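Local coordinates for DNA repair protein XRCC1 (Mus musculus, PDB 3PC6) that serves as a scaffold in DNA single-strand break repair, assembling repair protein complexes and binding poly-ADP-ribose chains, here represented by its second BRCT domain, at residues F14-F19 with V49-E54; E44-V49 with P67-V72. All blocks are in the same frame, centred on the assembly; numbering follows the deposited sequence.

Contact 1 (F14-F19 with V49-E54); sequences FLYGEF and VITAQE
Ile50 is gripped through both its backbone N and its O by strand 14-16: its N donates to Phe14 O at 2.9 Å in a nearly straight bond (168° at the hydrogen), and its O accepts from Tyr16 N at 2.8 Å. On one face of the sheet the CD2 methyl of Leu15 rests on Ile50 CB and CG1; on the other, Tyr16 CB meets Val49 CG1 at 3.8 Å while its ring passes beside Thr51, CD2 lying 3.5 Å from Thr51 OG1. That OG1 stands anti to its own backbone N (chi1 172°), where it accepts from Gln53 N and closes an ST turn. Beyond the strands a water takes over, donating to Tyr16 O and Glu18 O and accepting from Ala52 N. The Phe19 ring reaches across: CZ sets its edge in plane with Ile50 O at 3.6 Å, CD2 packs on Ala52 CB, and the water sits 3.6 Å above one face, toward the rim. A serine in its place would probably leave Ala52 CB without its apolar partner and the bridging water without the ring beside it. Further out, Tyr16 OH bonds to Asp56, and Leu27 of helix 23-33 touches both Leu15 and Phe19. Strands 12-16 and 48-51 are the central pair of the BRCT fold's four-stranded parallel sheet, order 2-1-3-4, with helices 23-33 and 75-83 on the face of Leu15 and Ile50.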
loop_
_atom_site.group_PDB
_atom_site.type_symbol
_atom_site.label_atom_id
_atom_site.label_comp_id
_atom_site.label_asym_id
_atom_site.label_seq_id
_atom_site.Cartn_x
_atom_site.Cartn_y
_atom_site.Cartn_z
ATOM N N PHE B 14 8.106 4.008 8.517
ATOM C CA PHE B 14 7.702 5.386 8.277
ATOM C C PHE B 14 8.522 5.911 7.096
ATOM O O PHE B 14 9.748 5.827 7.100
ATOM C CB PHE B 14 7.959 6.240 9.516
ATOM C CG PHE B 14 7.608 7.684 9.338
ATOM C CD1 PHE B 14 6.303 8.121 9.503
ATOM C CD2 PHE B 14 8.588 8.617 9.024
ATOM C CE1 PHE B 14 5.980 9.466 9.345
ATOM C CE2 PHE B 14 8.277 9.955 8.859
ATOM C CZ PHE B 14 6.965 10.380 9.016
ATOM N N LEU B 15 7.855 6.421 6.068
ATOM C CA LEU B 15 8.570 6.947 4.912
ATOM C C LEU B 15 8.826 8.432 5.143
ATOM O O LEU B 15 7.906 9.254 5.188
ATOM C CB LEU B 15 7.786 6.694 3.608
ATOM C CG LEU B 15 7.462 5.211 3.328
ATOM C CD1 LEU B 15 6.729 5.043 1.978
ATOM C CD2 LEU B 15 8.709 4.324 3.364
ATOM N N TYR B 16 10.086 8.778 5.336
ATOM C CA TYR B 16 10.414 10.154 5.685
ATOM C C TYR B 16 10.664 10.979 4.430
ATOM O O TYR B 16 11.517 10.639 3.621
ATOM C CB TYR B 16 11.635 10.178 6.605
ATOM C CG TYR B 16 12.183 11.566 6.846
ATOM C CD1 TYR B 16 11.818 12.293 7.968
ATOM C CD2 TYR B 16 13.055 12.150 5.938
ATOM C CE1 TYR B 16 12.317 13.572 8.183
ATOM C CE2 TYR B 16 13.557 13.431 6.139
ATOM C CZ TYR B 16 13.187 14.134 7.261
ATOM O OH TYR B 16 13.690 15.403 7.458
ATOM N N GLY B 17 9.896 12.049 4.262
ATOM C CA GLY B 17 10.184 13.041 3.247
ATOM C C GLY B 17 9.951 12.645 1.809
ATOM O O GLY B 17 9.127 11.768 1.498
ATOM N N GLU B 18 10.702 13.298 0.921
ATOM C CA GLU B 18 10.497 13.176 -0.514
ATOM C C GLU B 18 11.453 12.203 -1.194
ATOM O O GLU B 18 12.600 12.021 -0.774
ATOM C CB GLU B 18 10.580 14.555 -1.174
ATOM C CG GLU B 18 9.505 15.506 -0.684
ATOM C CD GLU B 18 9.560 16.860 -1.366
ATOM O OE1 GLU B 18 10.675 17.310 -1.708
ATOM O OE2 GLU B 18 8.487 17.472 -1.551
ATOM N N PHE B 19 10.943 11.574 -2.241
ATOM C CA PHE B 19 11.668 10.610 -3.040
ATOM C C PHE B 19 11.461 10.988 -4.503
ATOM O O PHE B 19 10.433 11.577 -4.858
ATOM C CB PHE B 19 11.139 9.198 -2.770
ATOM C CG PHE B 19 11.304 8.758 -1.333
ATOM C CD1 PHE B 19 10.337 9.059 -0.390
ATOM C CD2 PHE B 19 12.445 8.077 -0.929
ATOM C CE1 PHE B 19 10.499 8.677 0.947
ATOM C CE2 PHE B 19 12.614 7.691 0.390
ATOM C CZ PHE B 19 11.639 7.993 1.329
ATOM N N VAL B 49 12.737 3.987 9.742
ATOM C CA VAL B 49 12.544 5.273 9.072
ATOM C C VAL B 49 13.317 5.227 7.755
ATOM O O VAL B 49 14.550 5.105 7.752
ATOM C CB VAL B 49 13.069 6.412 9.960
ATOM C CG1 VAL B 49 12.989 7.757 9.239
ATOM C CG2 VAL B 49 12.291 6.442 11.277
ATOM N N ILE B 50 12.591 5.272 6.642
ATOM C CA ILE B 50 13.204 5.212 5.318
ATOM C C ILE B 50 13.382 6.623 4.791
ATOM O O ILE B 50 12.424 7.389 4.740
ATOM C CB ILE B 50 12.339 4.424 4.321
ATOM C CG1 ILE B 50 11.938 3.063 4.901
ATOM C CG2 ILE B 50 13.053 4.301 2.979
ATOM C CD1 ILE B 50 13.107 2.142 5.293
ATOM N N THR B 51 14.611 6.973 4.424
ATOM C CA THR B 51 14.915 8.334 3.993
ATOM C C THR B 51 15.958 8.388 2.875
ATOM O O THR B 51 16.965 7.687 2.928
ATOM C CB THR B 51 15.401 9.206 5.171
ATOM O OG1 THR B 51 15.865 10.470 4.676
ATOM C CG2 THR B 51 16.531 8.519 5.940
ATOM N N ALA B 52 15.711 9.229 1.874
ATOM C CA ALA B 52 16.695 9.476 0.818
ATOM C C ALA B 52 17.492 10.775 1.078
ATOM O O ALA B 52 18.368 11.147 0.292
ATOM C CB ALA B 52 15.989 9.547 -0.546
ATOM N N GLN B 53 17.183 11.440 2.189
ATOM C CA GLN B 53 17.715 12.768 2.498
ATOM C C GLN B 53 18.928 12.717 3.432
ATOM O O GLN B 53 19.274 11.659 3.950
ATOM C CB GLN B 53 16.618 13.615 3.157
ATOM C CG GLN B 53 15.272 13.586 2.429
ATOM C CD GLN B 53 15.262 14.419 1.159
ATOM O OE1 GLN B 53 14.764 13.982 0.117
ATOM N NE2 GLN B 53 15.804 15.628 1.239
ATOM N N GLU B 54 19.565 13.868 3.645
ATOM C CA GLU B 54 20.610 13.993 4.657
ATOM C C GLU B 54 19.988 13.729 6.028
ATOM O O GLU B 54 18.799 13.973 6.222
ATOM C CB GLU B 54 21.225 15.404 4.630
HETATM O O HOH W 1 13.438 11.081 1.866
#

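Contact 2 (E44-V49 with P67-V72); sequences ERVQFV and PSLAFV
A beta-alpha-beta unit, strand 48-51, helix 59-65 and strand 70-72, brings these segments together as parallel neighbours. The pairing is laced by three backbone bonds: Ala70 N to Gln47 O at 2.9 Å, Val49 N to Ala70 O at 2.8 Å, and Val72 N to Val49 O at 2.9 Å. The first is the most bent, its donor tilted 24° from the carbonyl plane, and Gln47 O also receives a water that donates to Ser68 O as well. Val49 lies alongside Phe71, its CB 3.6 Å from ring atom CD2 and its CG2 reaching CE2. With CG beside the backbone N (chi1 -78°), Leu69 sends CD2 back across to Val46 CG1, 3.6 Å away, and on to Val49 CG2, so one methyl bridges two valines. On the opposite face Phe48 CD2 meets Ala70 CB at 3.9 Å, and Val72 CG2 approaches the edge of the same ring. Outside the pair, helix 59-65 packs over the face of Val49 and Phe71, where Leu63 touches both Leu69 and Phe71 and Phe59 meets Val49 and Phe71; on the face of Phe48 and Ala70, Phe48 contacts Trp76 of helix 75-83, and strand 12-16 continues the sheet beyond strand 48-51.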
loop_
_atom_site.group_PDB
_atom_site.type_symbol
_atom_site.label_atom_id
_atom_site.label_comp_id
_atom_site.label_asym_id
_atom_site.label_seq_id
_atom_site.Cartn_x
_atom_site.Cartn_y
_atom_site.Cartn_z
ATOM N N GLU B 44 5.086 5.189 18.470
ATOM C CA GLU B 44 5.828 4.190 19.230
ATOM C C GLU B 44 6.035 2.907 18.446
ATOM O O GLU B 44 6.968 2.152 18.724
ATOM C CB GLU B 44 5.107 3.875 20.548
ATOM N N ARG B 45 5.163 2.663 17.471
ATOM C CA ARG B 45 5.193 1.420 16.701
ATOM C C ARG B 45 6.237 1.418 15.585
ATOM O O ARG B 45 6.612 0.355 15.091
ATOM C CB ARG B 45 3.807 1.097 16.116
ATOM C CG ARG B 45 2.708 0.940 17.161
ATOM C CD ARG B 45 1.456 0.292 16.576
ATOM N NE ARG B 45 0.897 1.054 15.457
ATOM C CZ ARG B 45 0.187 2.171 15.592
ATOM N NH1 ARG B 45 -0.047 2.673 16.799
ATOM N NH2 ARG B 45 -0.286 2.795 14.519
ATOM N N VAL B 46 6.691 2.600 15.177
ATOM C CA VAL B 46 7.679 2.700 14.099
ATOM C C VAL B 46 9.014 2.020 14.456
ATOM O O VAL B 46 9.553 2.214 15.546
ATOM C CB VAL B 46 7.925 4.171 13.691
ATOM C CG1 VAL B 46 9.045 4.273 12.647
ATOM C CG2 VAL B 46 6.634 4.797 13.167
ATOM N N GLN B 47 9.528 1.218 13.525
ATOM C CA GLN B 47 10.801 0.544 13.690
ATOM C C GLN B 47 11.847 0.983 12.655
ATOM O O GLN B 47 13.042 1.039 12.966
ATOM C CB GLN B 47 10.591 -0.969 13.645
ATOM C CG GLN B 47 9.640 -1.465 14.733
ATOM C CD GLN B 47 9.156 -2.888 14.498
ATOM O OE1 GLN B 47 8.924 -3.293 13.363
ATOM N NE2 GLN B 47 8.998 -3.649 15.576
ATOM N N PHE B 48 11.392 1.295 11.439
ATOM C CA PHE B 48 12.274 1.701 10.347
ATOM C C PHE B 48 11.832 3.021 9.730
ATOM O O PHE B 48 10.704 3.151 9.270
ATOM C CB PHE B 48 12.328 0.625 9.253
ATOM C CG PHE B 48 12.768 -0.703 9.767
ATOM C CD1 PHE B 48 11.839 -1.654 10.146
ATOM C CD2 PHE B 48 14.124 -0.974 9.945
ATOM C CE1 PHE B 48 12.247 -2.879 10.667
ATOM C CE2 PHE B 48 14.544 -2.204 10.462
ATOM C CZ PHE B 48 13.603 -3.153 10.829
ATOM N N VAL B 49 12.737 3.987 9.742
ATOM C CA VAL B 49 12.544 5.273 9.072
ATOM C C VAL B 49 13.317 5.227 7.755
ATOM O O VAL B 49 14.550 5.105 7.752
ATOM C CB VAL B 49 13.069 6.412 9.960
ATOM C CG1 VAL B 49 12.989 7.757 9.239
ATOM C CG2 VAL B 49 12.291 6.442 11.277
ATOM N N PRO B 67 13.937 4.562 21.231
ATOM C CA PRO B 67 15.360 4.230 21.085
ATOM C C PRO B 67 15.658 3.032 20.179
ATOM O O PRO B 67 16.823 2.782 19.879
ATOM C CB PRO B 67 15.799 3.946 22.529
ATOM C CG PRO B 67 14.834 4.731 23.371
ATOM C CD PRO B 67 13.526 4.635 22.644
ATOM N N SER B 68 14.636 2.309 19.736
ATOM C CA SER B 68 14.862 1.157 18.857
ATOM C C SER B 68 14.889 1.507 17.358
ATOM O O SER B 68 15.153 0.651 16.520
ATOM C CB SER B 68 13.821 0.067 19.117
ATOM O OG SER B 68 12.531 0.490 18.722
ATOM N N LEU B 69 14.614 2.762 17.028
ATOM C CA LEU B 69 14.506 3.188 15.630
ATOM C C LEU B 69 15.752 2.863 14.819
ATOM O O LEU B 69 16.879 3.003 15.305
ATOM C CB LEU B 69 14.271 4.703 15.557
ATOM C CG LEU B 69 12.881 5.255 15.836
ATOM C CD1 LEU B 69 12.916 6.779 15.777
ATOM C CD2 LEU B 69 11.880 4.695 14.814
ATOM N N ALA B 70 15.541 2.444 13.579
ATOM C CA ALA B 70 16.623 2.282 12.615
ATOM C C ALA B 70 16.345 3.189 11.429
ATOM O O ALA B 70 15.212 3.250 10.947
ATOM C CB ALA B 70 16.704 0.850 12.152
ATOM N N PHE B 71 17.376 3.881 10.957
ATOM C CA PHE B 71 17.245 4.783 9.807
ATOM C C PHE B 71 17.931 4.146 8.608
ATOM O O PHE B 71 19.091 3.722 8.709
ATOM C CB PHE B 71 17.867 6.138 10.158
ATOM C CG PHE B 71 17.246 6.767 11.382
ATOM C CD1 PHE B 71 17.675 6.423 12.647
ATOM C CD2 PHE B 71 16.184 7.653 11.253
ATOM C CE1 PHE B 71 17.085 6.979 13.770
ATOM C CE2 PHE B 71 15.581 8.205 12.370
ATOM C CZ PHE B 71 16.035 7.863 13.630
ATOM N N VAL B 72 17.217 4.058 7.486
ATOM C CA VAL B 72 17.676 3.245 6.358
ATOM C C VAL B 72 17.390 3.895 5.008
ATOM O O VAL B 72 16.383 4.584 4.854
ATOM C CB VAL B 72 16.965 1.884 6.350
ATOM C CG1 VAL B 72 17.713 0.891 5.457
ATOM C CG2 VAL B 72 16.809 1.355 7.758
HETATM O O HOH W 2 14.158 -0.866 14.457
#

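Strand 48-51 is the shared element: contact 1 joins it to strand 12-16, contact 2 to strand 70-72, making three neighbouring strands of one parallel sheet. Val49 belongs to both, and probable backbone hydrogen bonds from Phe14 N to Phe48 O and from Thr51 N to Val72 O tie the two contacts to each other. Both contacts are partly buried, but their outer parts lie at different ends of the strands. Contact 1 frays after its strands into exposed Glu18 and Gln53, with a water joining the separating backbones; contact 2 has its exposed, watered part before its strands, around Ser68, and ends among buried apolar residues, Phe71 and Val72.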